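Local coordinates for protein uronate isomerase (Caulobacter crescentus, PDB 2Q01) that interconverts D-glucuronate and D-fructuronate, and likewise D-galacturonate and D-tagaturonate, as a uronate isomerase of the metallo-dependent hydrolase superfamily, at residues A372-L383 and V403-V413; S299-P310 and L349-F360. One frame throughout, in Å; residues are numbered along the deposited sequence.

Interaction 1: A372-L383 and V403-V413; sequences APLAGHYPVLKL and VTETAGFYNTV. With K (potassium ion), chain E.
A potassium ion and a single beta bridge join A372-L383 to V403-V413 in this buried contact of the TIM-barrel fold, where the end of helix 366-375 and barrel strand 381-383 meet the end of helix 393-407 and the loop after it. L383 and T412 form the bridge: L383 N gives a fairly straight bond to N411 O at 2.8 Å (160°), while the return bond from V413 N to L383 O is weak. Carbonyl oxygens of A375, Y378 and L381 converge on the potassium ion, a hard cation suited to such ligands, and N411 contributes OD1 at 2.7 Å; S75 O of the second subunit and a water join them, so the site also ties two chains together. Asparagine suits this place because its amide works both ways: N411 ND2 donates to A407 O at 2.6 Å, on a lone pair in the carbonyl plane, which fixes the flip of the amide. Where the helix ends approach, A372 and A407 are small enough to meet CB to CB at 4.0 Å, and L383 and V403 come tip to tip through CD1 and CG2. K382 lays CG against N411 O and V413 CG1, and the bend at chi2 (92°) turns the rest of the chain toward the potassium-bound water. With an alanine in place of K382, that water would probably lose the donor NZ, and V413 CG1 the part of its cover that CG provides. The water lies 2.6 Å from the potassium ion, accepts from K382 NZ at 2.9 Å and donates to P379 O.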
loop_
_atom_site.group_PDB
_atom_site.type_symbol
_atom_site.label_atom_id
_atom_site.label_comp_id
_atom_site.label_asym_id
_atom_site.label_seq_id
_atom_site.Cartn_x
_atom_site.Cartn_y
_atom_site.Cartn_z
ATOM N N ALA B 372 3.834 -8.189 10.053
ATOM C CA ALA B 372 4.104 -9.599 9.794
ATOM C C ALA B 372 5.565 -10.018 10.050
ATOM O O ALA B 372 5.777 -11.053 10.688
ATOM C CB ALA B 372 3.621 -10.030 8.397
ATOM N N PRO B 373 6.567 -9.234 9.558
ATOM C CA PRO B 373 7.963 -9.483 9.967
ATOM C C PRO B 373 8.219 -9.517 11.478
ATOM O O PRO B 373 8.998 -10.346 11.942
ATOM C CB PRO B 373 8.718 -8.323 9.326
ATOM C CG PRO B 373 7.928 -8.039 8.085
ATOM C CD PRO B 373 6.510 -8.143 8.559
ATOM N N LEU B 374 7.568 -8.627 12.224
ATOM C CA LEU B 374 7.679 -8.599 13.678
ATOM C C LEU B 374 6.994 -9.803 14.313
ATOM O O LEU B 374 7.564 -10.467 15.183
ATOM C CB LEU B 374 7.100 -7.290 14.253
ATOM C CG LEU B 374 7.946 -6.012 14.213
ATOM C CD1 LEU B 374 7.090 -4.812 14.607
ATOM C CD2 LEU B 374 9.174 -6.097 15.107
ATOM N N ALA B 375 5.770 -10.078 13.875
ATOM C CA ALA B 375 4.969 -11.155 14.457
ATOM C C ALA B 375 5.401 -12.536 13.991
ATOM O O ALA B 375 5.171 -13.521 14.698
ATOM C CB ALA B 375 3.499 -10.943 14.201
ATOM N N GLY B 376 6.041 -12.614 12.827
ATOM C CA GLY B 376 6.645 -13.856 12.355
ATOM C C GLY B 376 7.993 -14.171 13.000
ATOM O O GLY B 376 8.630 -15.160 12.644
ATOM N N HIS B 377 8.431 -13.335 13.941
ATOM C CA HIS B 377 9.681 -13.554 14.671
ATOM C C HIS B 377 9.514 -13.621 16.189
ATOM O O HIS B 377 9.993 -14.557 16.819
ATOM C CB HIS B 377 10.733 -12.493 14.328
ATOM C CG HIS B 377 11.916 -12.517 15.245
ATOM N ND1 HIS B 377 12.889 -13.491 15.176
ATOM C CD2 HIS B 377 12.259 -11.717 16.283
ATOM C CE1 HIS B 377 13.790 -13.278 16.120
ATOM N NE2 HIS B 377 13.428 -12.212 16.809
ATOM N N TYR B 378 8.876 -12.611 16.779
ATOM C CA TYR B 378 8.819 -12.490 18.238
ATOM C C TYR B 378 7.803 -13.437 18.854
ATOM O O TYR B 378 6.658 -13.474 18.402
ATOM C CB TYR B 378 8.494 -11.051 18.644
ATOM C CG TYR B 378 9.674 -10.125 18.551
ATOM C CD1 TYR B 378 9.826 -9.261 17.469
ATOM C CD2 TYR B 378 10.656 -10.120 19.548
ATOM C CE1 TYR B 378 10.926 -8.407 17.383
ATOM C CE2 TYR B 378 11.754 -9.278 19.472
ATOM C CZ TYR B 378 11.883 -8.426 18.390
ATOM O OH TYR B 378 12.972 -7.596 18.325
ATOM N N PRO B 379 8.204 -14.212 19.883
ATOM C CA PRO B 379 7.322 -15.126 20.621
ATOM C C PRO B 379 6.065 -14.468 21.210
ATOM O O PRO B 379 5.016 -15.110 21.306
ATOM C CB PRO B 379 8.216 -15.623 21.754
ATOM C CG PRO B 379 9.572 -15.522 21.213
ATOM C CD PRO B 379 9.581 -14.272 20.399
ATOM N N VAL B 380 6.166 -13.191 21.560
ATOM C CA VAL B 380 5.110 -12.492 22.287
ATOM C C VAL B 380 4.055 -11.815 21.409
ATOM O O VAL B 380 2.983 -11.466 21.897
ATOM C CB VAL B 380 5.714 -11.444 23.248
ATOM C CG1 VAL B 380 6.555 -12.126 24.294
ATOM C CG2 VAL B 380 6.556 -10.438 22.495
ATOM N N LEU B 381 4.358 -11.631 20.126
ATOM C CA LEU B 381 3.547 -10.788 19.241
ATOM C C LEU B 381 2.597 -11.590 18.373
ATOM O O LEU B 381 2.987 -12.607 17.803
ATOM C CB LEU B 381 4.464 -9.964 18.338
ATOM C CG LEU B 381 4.746 -8.488 18.634
ATOM C CD1 LEU B 381 4.644 -8.116 20.104
ATOM C CD2 LEU B 381 6.102 -8.107 18.058
ATOM N N LYS B 382 1.360 -11.135 18.249
ATOM C CA LYS B 382 0.389 -11.800 17.396
ATOM C C LYS B 382 -0.326 -10.700 16.636
ATOM O O LYS B 382 -0.322 -9.557 17.076
ATOM C CB LYS B 382 -0.605 -12.568 18.258
ATOM C CG LYS B 382 -0.821 -14.010 17.880
ATOM C CD LYS B 382 0.108 -14.925 18.629
ATOM C CE LYS B 382 -0.494 -16.298 18.812
ATOM N NZ LYS B 382 0.584 -17.294 19.051
ATOM N N LEU B 383 -0.939 -11.034 15.503
ATOM C CA LEU B 383 -1.626 -10.029 14.698
ATOM C C LEU B 383 -3.126 -10.087 14.840
ATOM O O LEU B 383 -3.728 -11.146 14.725
ATOM C CB LEU B 383 -1.237 -10.133 13.227
ATOM C CG LEU B 383 0.210 -9.745 12.939
ATOM C CD1 LEU B 383 0.446 -9.653 11.466
ATOM C CD2 LEU B 383 0.585 -8.435 13.631
ATOM N N VAL B 403 -0.250 -10.520 5.048
ATOM C CA VAL B 403 0.235 -10.942 6.355
ATOM C C VAL B 403 0.650 -12.423 6.405
ATOM O O VAL B 403 1.604 -12.782 7.107
ATOM C CB VAL B 403 -0.840 -10.590 7.428
ATOM C CG1 VAL B 403 -0.931 -11.613 8.554
ATOM C CG2 VAL B 403 -0.614 -9.190 7.946
ATOM N N THR B 404 -0.049 -13.258 5.638
ATOM C CA THR B 404 0.083 -14.720 5.705
ATOM C C THR B 404 1.486 -15.238 5.381
ATOM O O THR B 404 2.011 -16.111 6.071
ATOM C CB THR B 404 -0.937 -15.399 4.764
ATOM O OG1 THR B 404 -2.257 -14.988 5.124
ATOM C CG2 THR B 404 -0.851 -16.912 4.843
ATOM N N GLU B 405 2.098 -14.685 4.345
ATOM C CA GLU B 405 3.376 -15.200 3.855
ATOM C C GLU B 405 4.556 -15.109 4.835
ATOM O O GLU B 405 5.440 -15.967 4.826
ATOM C CB GLU B 405 3.690 -14.604 2.488
ATOM C CG GLU B 405 2.705 -15.121 1.435
ATOM C CD GLU B 405 2.751 -14.362 0.133
ATOM O OE1 GLU B 405 2.880 -13.119 0.168
ATOM O OE2 GLU B 405 2.673 -15.017 -0.931
ATOM N N THR B 406 4.543 -14.098 5.701
ATOM C CA THR B 406 5.578 -13.951 6.727
ATOM C C THR B 406 5.125 -14.429 8.115
ATOM O O THR B 406 5.847 -15.164 8.789
ATOM C CB THR B 406 6.092 -12.507 6.796
ATOM O OG1 THR B 406 6.487 -12.085 5.486
ATOM C CG2 THR B 406 7.275 -12.407 7.719
ATOM N N ALA B 407 3.932 -14.022 8.533
ATOM C CA ALA B 407 3.423 -14.388 9.853
ATOM C C ALA B 407 2.800 -15.787 9.897
ATOM O O ALA B 407 2.784 -16.435 10.942
ATOM C CB ALA B 407 2.427 -13.339 10.349
ATOM N N GLY B 408 2.293 -16.259 8.765
ATOM C CA GLY B 408 1.528 -17.493 8.741
ATOM C C GLY B 408 0.142 -17.236 9.275
ATOM O O GLY B 408 -0.274 -16.083 9.410
ATOM N N PHE B 409 -0.576 -18.313 9.578
ATOM C CA PHE B 409 -1.929 -18.213 10.115
ATOM C C PHE B 409 -1.945 -18.274 11.636
ATOM O O PHE B 409 -2.866 -17.769 12.276
ATOM C CB PHE B 409 -2.798 -19.340 9.573
ATOM C CG PHE B 409 -3.140 -19.205 8.116
ATOM C CD1 PHE B 409 -4.175 -18.370 7.704
ATOM C CD2 PHE B 409 -2.439 -19.925 7.159
ATOM C CE1 PHE B 409 -4.501 -18.250 6.356
ATOM C CE2 PHE B 409 -2.761 -19.819 5.811
ATOM C CZ PHE B 409 -3.791 -18.980 5.408
ATOM N N TYR B 410 -0.918 -18.890 12.207
ATOM C CA TYR B 410 -0.921 -19.242 13.620
ATOM C C TYR B 410 -0.342 -18.129 14.482
ATOM O O TYR B 410 -0.330 -18.220 15.713
ATOM C CB TYR B 410 -0.206 -20.578 13.821
ATOM C CG TYR B 410 -0.880 -21.704 13.064
ATOM C CD1 TYR B 410 -0.446 -22.074 11.791
ATOM C CD2 TYR B 410 -1.976 -22.376 13.603
ATOM C CE1 TYR B 410 -1.071 -23.086 11.084
ATOM C CE2 TYR B 410 -2.610 -23.396 12.899
ATOM C CZ TYR B 410 -2.150 -23.741 11.641
ATOM O OH TYR B 410 -2.763 -24.748 10.937
ATOM N N ASN B 411 0.125 -17.080 13.803
ATOM C CA ASN B 411 0.528 -15.821 14.408
ATOM C C ASN B 411 -0.571 -14.761 14.293
ATOM O O ASN B 411 -0.325 -13.575 14.523
ATOM C CB ASN B 411 1.795 -15.307 13.733
ATOM C CG ASN B 411 3.046 -16.006 14.227
ATOM O OD1 ASN B 411 3.229 -16.190 15.434
ATOM N ND2 ASN B 411 3.941 -16.343 13.315
ATOM N N THR B 412 -1.770 -15.192 13.907
ATOM C CA THR B 412 -2.952 -14.331 13.898
ATOM C C THR B 412 -3.952 -14.832 14.954
ATOM O O THR B 412 -3.773 -15.915 15.516
ATOM C CB THR B 412 -3.598 -14.213 12.481
ATOM O OG1 THR B 412 -4.280 -15.429 12.140
ATOM C CG2 THR B 412 -2.541 -13.880 11.407
ATOM N N VAL B 413 -4.984 -14.040 15.246
ATOM C CA VAL B 413 -5.898 -14.346 16.359
ATOM C C VAL B 413 -7.359 -14.557 15.927
ATOM O O VAL B 413 -8.261 -14.622 16.766
ATOM C CB VAL B 413 -5.821 -13.267 17.495
ATOM C CG1 VAL B 413 -4.415 -13.124 18.005
ATOM C CG2 VAL B 413 -6.345 -11.909 17.023
HETATM K K K E . 4.469 -14.650 17.280
HETATM O O HOH W 1 8.483 -15.590 9.615
HETATM O O HOH W 2 3.336 -16.246 19.017
HETATM O O HOH W 3 -6.163 -12.225 13.597
#

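Interaction 2: S299-P310 and L349-F360; sequences SLDDGLVMQIHP and LGNDPRLSIILF
H309 and F360 stack face to face at the C-terminal ends of two neighbouring parallel strands of the TIM barrel, the end where enzymes of this fold carry their active sites; the ring centroids are 4.0 Å and the planes 26° apart. H309 NE2 lies over the centre of the F360 ring, and I308 O sits at that ring's edge. Behind the stack, strands 305-308 and 357-359 pair in parallel register: M306 N donates almost straight to S356 O (2.9 Å, 177°), I358 N to M306 O, I308 N to I358 O, and F360 N to I308 O. The beta-branched V305, I308, I357 and I358 suit these extended strands. V305 CG1, anti to its own nitrogen (chi1 168°), meets I358 CD1 at 3.6 Å on one face, while on the other I308 CD1 touches I357 CG2. Before the strands, L300 sits between L349 and the R354 guanidinium, CD2 meeting L349 CD2 tip to tip and CG lying 3.8 Å above the centre of that flat group. D352 holds it, gripped side-on by R354 NE and NH2; D352 OD1 also accepts R354 N in an Asx turn. Water 4 bridges L304 O and S356 N. Farther out, D251 OD1 is hydrogen-bonded to H309 ND1, and H41 stacks on the H309 ring. Strand 249-252 continues the sheet beyond 305-308, and helix 281-302 packs against M306 and L355 through A296.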
loop_
_atom_site.group_PDB
_atom_site.type_symbol
_atom_site.label_atom_id
_atom_site.label_comp_id
_atom_site.label_asym_id
_atom_site.label_seq_id
_atom_site.Cartn_x
_atom_site.Cartn_y
_atom_site.Cartn_z
ATOM N N SER B 299 1.141 -7.921 33.200
ATOM C CA SER B 299 0.655 -9.088 32.454
ATOM C C SER B 299 1.521 -10.323 32.662
ATOM O O SER B 299 1.042 -11.452 32.554
ATOM C CB SER B 299 0.577 -8.767 30.966
ATOM O OG SER B 299 -0.579 -8.006 30.678
ATOM N N LEU B 300 2.800 -10.094 32.958
ATOM C CA LEU B 300 3.725 -11.149 33.353
ATOM C C LEU B 300 3.258 -11.867 34.616
ATOM O O LEU B 300 3.528 -13.059 34.792
ATOM C CB LEU B 300 5.099 -10.547 33.608
ATOM C CG LEU B 300 6.235 -10.680 32.600
ATOM C CD1 LEU B 300 5.825 -10.377 31.170
ATOM C CD2 LEU B 300 7.343 -9.762 33.057
ATOM N N ASP B 301 2.558 -11.133 35.483
ATOM C CA ASP B 301 2.030 -11.677 36.734
ATOM C C ASP B 301 0.589 -12.181 36.636
ATOM O O ASP B 301 0.300 -13.288 37.093
ATOM C CB ASP B 301 2.162 -10.655 37.870
ATOM C CG ASP B 301 3.611 -10.402 38.266
ATOM O OD1 ASP B 301 3.974 -9.223 38.472
ATOM O OD2 ASP B 301 4.390 -11.375 38.372
ATOM N N ASP B 302 -0.304 -11.383 36.045
ATOM C CA ASP B 302 -1.740 -11.719 36.023
ATOM C C ASP B 302 -2.276 -12.360 34.736
ATOM O O ASP B 302 -3.434 -12.788 34.689
ATOM C CB ASP B 302 -2.617 -10.529 36.478
ATOM C CG ASP B 302 -2.566 -9.319 35.534
ATOM O OD1 ASP B 302 -2.847 -8.201 36.021
ATOM O OD2 ASP B 302 -2.271 -9.455 34.325
ATOM N N GLY B 303 -1.440 -12.422 33.704
ATOM C CA GLY B 303 -1.776 -13.136 32.474
ATOM C C GLY B 303 -2.800 -12.482 31.561
ATOM O O GLY B 303 -3.431 -13.159 30.745
ATOM N N LEU B 304 -2.972 -11.171 31.697
ATOM C CA LEU B 304 -3.818 -10.407 30.784
ATOM C C LEU B 304 -3.175 -10.223 29.415
ATOM O O LEU B 304 -2.080 -9.681 29.302
ATOM C CB LEU B 304 -4.168 -9.049 31.386
ATOM C CG LEU B 304 -5.640 -8.744 31.661
ATOM C CD1 LEU B 304 -6.368 -9.947 32.203
ATOM C CD2 LEU B 304 -5.767 -7.564 32.601
ATOM N N VAL B 305 -3.867 -10.695 28.385
ATOM C CA VAL B 305 -3.429 -10.542 27.000
ATOM C C VAL B 305 -3.574 -9.082 26.576
ATOM O O VAL B 305 -4.615 -8.469 26.761
ATOM C CB VAL B 305 -4.216 -11.480 26.054
ATOM C CG1 VAL B 305 -3.964 -11.123 24.622
ATOM C CG2 VAL B 305 -3.829 -12.931 26.303
ATOM N N MET B 306 -2.514 -8.524 26.011
ATOM C CA MET B 306 -2.443 -7.096 25.797
ATOM C C MET B 306 -2.724 -6.723 24.346
ATOM O O MET B 306 -1.949 -7.056 23.458
ATOM C CB MET B 306 -1.056 -6.629 26.213
ATOM C CG MET B 306 -0.933 -5.179 26.511
ATOM S SD MET B 306 0.720 -4.915 27.149
ATOM C CE MET B 306 1.213 -3.594 26.063
ATOM N N GLN B 307 -3.828 -6.024 24.106
ATOM C CA GLN B 307 -4.139 -5.551 22.757
ATOM C C GLN B 307 -3.729 -4.097 22.548
ATOM O O GLN B 307 -4.171 -3.209 23.272
ATOM C CB GLN B 307 -5.627 -5.699 22.450
ATOM C CG GLN B 307 -6.203 -7.070 22.723
ATOM C CD GLN B 307 -7.710 -7.095 22.560
ATOM O OE1 GLN B 307 -8.452 -6.899 23.522
ATOM N NE2 GLN B 307 -8.170 -7.316 21.332
ATOM N N ILE B 308 -2.897 -3.853 21.542
ATOM C CA ILE B 308 -2.549 -2.491 21.172
ATOM C C ILE B 308 -3.294 -2.066 19.899
ATOM O O ILE B 308 -3.126 -2.663 18.831
ATOM C CB ILE B 308 -1.016 -2.298 21.053
ATOM C CG1 ILE B 308 -0.330 -2.720 22.360
ATOM C CG2 ILE B 308 -0.677 -0.840 20.705
ATOM C CD1 ILE B 308 1.174 -2.872 22.256
ATOM N N HIS B 309 -4.128 -1.037 20.053
ATOM C CA HIS B 309 -4.913 -0.424 18.980
ATOM C C HIS B 309 -4.430 1.007 18.692
ATOM O O HIS B 309 -5.099 1.969 19.083
ATOM C CB HIS B 309 -6.380 -0.338 19.411
ATOM C CG HIS B 309 -7.150 -1.607 19.240
ATOM N ND1 HIS B 309 -7.408 -2.465 20.286
ATOM C CD2 HIS B 309 -7.743 -2.152 18.152
ATOM C CE1 HIS B 309 -8.116 -3.490 19.849
ATOM N NE2 HIS B 309 -8.333 -3.325 18.556
ATOM N N PRO B 310 -3.278 1.170 18.013
ATOM C CA PRO B 310 -2.796 2.535 17.866
ATOM C C PRO B 310 -3.175 3.227 16.550
ATOM O O PRO B 310 -3.624 2.575 15.599
ATOM C CB PRO B 310 -1.280 2.354 17.928
ATOM C CG PRO B 310 -1.048 0.980 17.323
ATOM C CD PRO B 310 -2.347 0.211 17.391
ATOM N N LEU B 349 11.187 -7.452 27.098
ATOM C CA LEU B 349 10.253 -8.561 27.292
ATOM C C LEU B 349 9.852 -9.355 26.044
ATOM O O LEU B 349 8.916 -10.148 26.102
ATOM C CB LEU B 349 8.986 -8.042 27.972
ATOM C CG LEU B 349 9.103 -7.430 29.370
ATOM C CD1 LEU B 349 7.806 -6.774 29.780
ATOM C CD2 LEU B 349 9.537 -8.470 30.395
ATOM N N GLY B 350 10.558 -9.169 24.934
ATOM C CA GLY B 350 10.156 -9.777 23.663
ATOM C C GLY B 350 10.283 -11.285 23.567
ATOM O O GLY B 350 9.591 -11.910 22.772
ATOM N N ASN B 351 11.165 -11.862 24.378
ATOM C CA ASN B 351 11.421 -13.300 24.365
ATOM C C ASN B 351 10.858 -14.011 25.597
ATOM O O ASN B 351 11.217 -15.154 25.878
ATOM C CB ASN B 351 12.924 -13.572 24.232
ATOM C CG ASN B 351 13.576 -12.763 23.112
ATOM O OD1 ASN B 351 14.547 -12.037 23.336
ATOM N ND2 ASN B 351 13.044 -12.889 21.904
ATOM N N ASP B 352 9.974 -13.332 26.324
ATOM C CA ASP B 352 9.352 -13.894 27.521
ATOM C C ASP B 352 8.171 -14.796 27.155
ATOM O O ASP B 352 7.324 -14.405 26.359
ATOM C CB ASP B 352 8.893 -12.767 28.454
ATOM C CG ASP B 352 8.664 -13.237 29.879
ATOM O OD1 ASP B 352 7.677 -13.955 30.127
ATOM O OD2 ASP B 352 9.464 -12.868 30.763
ATOM N N PRO B 353 8.119 -16.014 27.730
ATOM C CA PRO B 353 7.008 -16.943 27.481
ATOM C C PRO B 353 5.644 -16.493 28.031
ATOM O O PRO B 353 4.612 -16.815 27.444
ATOM C CB PRO B 353 7.459 -18.229 28.190
ATOM C CG PRO B 353 8.941 -18.066 28.409
ATOM C CD PRO B 353 9.131 -16.608 28.624
ATOM N N ARG B 354 5.651 -15.751 29.137
ATOM C CA ARG B 354 4.420 -15.385 29.853
ATOM C C ARG B 354 3.655 -14.212 29.234
ATOM O O ARG B 354 2.496 -13.972 29.585
ATOM C CB ARG B 354 4.724 -15.069 31.326
ATOM C CG ARG B 354 5.446 -16.173 32.086
ATOM C CD ARG B 354 6.058 -15.638 33.375
ATOM N NE ARG B 354 7.246 -14.819 33.129
ATOM C CZ ARG B 354 7.778 -13.973 34.011
ATOM N NH1 ARG B 354 7.232 -13.811 35.213
ATOM N NH2 ARG B 354 8.860 -13.277 33.687
ATOM N N LEU B 355 4.300 -13.481 28.326
ATOM C CA LEU B 355 3.692 -12.292 27.734
ATOM C C LEU B 355 3.028 -12.575 26.385
ATOM O O LEU B 355 3.594 -13.250 25.522
ATOM C CB LEU B 355 4.718 -11.160 27.609
ATOM C CG LEU B 355 4.241 -9.795 27.097
ATOM C CD1 LEU B 355 3.208 -9.167 28.032
ATOM C CD2 LEU B 355 5.415 -8.859 26.864
ATOM N N SER B 356 1.820 -12.051 26.221
ATOM C CA SER B 356 1.085 -12.173 24.977
ATOM C C SER B 356 0.568 -10.798 24.552
ATOM O O SER B 356 -0.239 -10.182 25.262
ATOM C CB SER B 356 -0.059 -13.176 25.143
ATOM O OG SER B 356 -0.662 -13.478 23.898
ATOM N N ILE B 357 1.065 -10.315 23.410
ATOM C CA ILE B 357 0.643 -9.035 22.836
ATOM C C ILE B 357 -0.030 -9.245 21.464
ATOM O O ILE B 357 0.449 -10.026 20.648
ATOM C CB ILE B 357 1.836 -8.037 22.720
ATOM C CG1 ILE B 357 2.548 -7.875 24.070
ATOM C CG2 ILE B 357 1.382 -6.666 22.219
ATOM C CD1 ILE B 357 3.748 -6.968 24.035
ATOM N N ILE B 358 -1.148 -8.564 21.228
ATOM C CA ILE B 358 -1.832 -8.610 19.937
ATOM C C ILE B 358 -1.830 -7.224 19.306
ATOM O O ILE B 358 -2.379 -6.286 19.872
ATOM C CB ILE B 358 -3.285 -9.143 20.060
ATOM C CG1 ILE B 358 -3.308 -10.490 20.793
ATOM C CG2 ILE B 358 -3.921 -9.283 18.677
ATOM C CD1 ILE B 358 -4.695 -11.011 21.066
ATOM N N LEU B 359 -1.202 -7.106 18.138
ATOM C CA LEU B 359 -1.054 -5.820 17.451
ATOM C C LEU B 359 -2.116 -5.603 16.379
ATOM O O LEU B 359 -2.404 -6.493 15.572
ATOM C CB LEU B 359 0.321 -5.708 16.803
ATOM C CG LEU B 359 1.578 -5.791 17.660
ATOM C CD1 LEU B 359 2.780 -5.896 16.736
ATOM C CD2 LEU B 359 1.709 -4.592 18.603
ATOM N N PHE B 360 -2.675 -4.399 16.378
ATOM C CA PHE B 360 -3.675 -3.988 15.409
ATOM C C PHE B 360 -3.120 -2.790 14.670
ATOM O O PHE B 360 -2.149 -2.186 15.118
ATOM C CB PHE B 360 -4.962 -3.586 16.122
ATOM C CG PHE B 360 -5.774 -4.745 16.608
ATOM C CD1 PHE B 360 -5.428 -5.420 17.771
ATOM C CD2 PHE B 360 -6.900 -5.154 15.908
ATOM C CE1 PHE B 360 -6.179 -6.490 18.217
ATOM C CE2 PHE B 360 -7.660 -6.218 16.359
ATOM C CZ PHE B 360 -7.297 -6.888 17.515
HETATM O O HOH W 4 0.211 -11.438 28.522
#

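How the interactions relate
Along the chain both segments of interaction 2 come first and those of interaction 1 follow, and helix 366-375 connects strand 357-359 to strand 381-383. The two contacts, with centres about 14 Å apart, share one parallel sheet whose order is 249-252, 305-308, 357-359, 381-383: interaction 2 pairs the middle two strands, and interaction 1 lies at the last. They meet where I357 bonds to both neighbours of L381, with V380 O 2.7 Å from I357 N and K382 N 2.8 Å from I357 O, both probable hydrogen bonds. The potassium site, shared with the second subunit, is thereby joined through consecutive barrel strands to the H309-F360 stack.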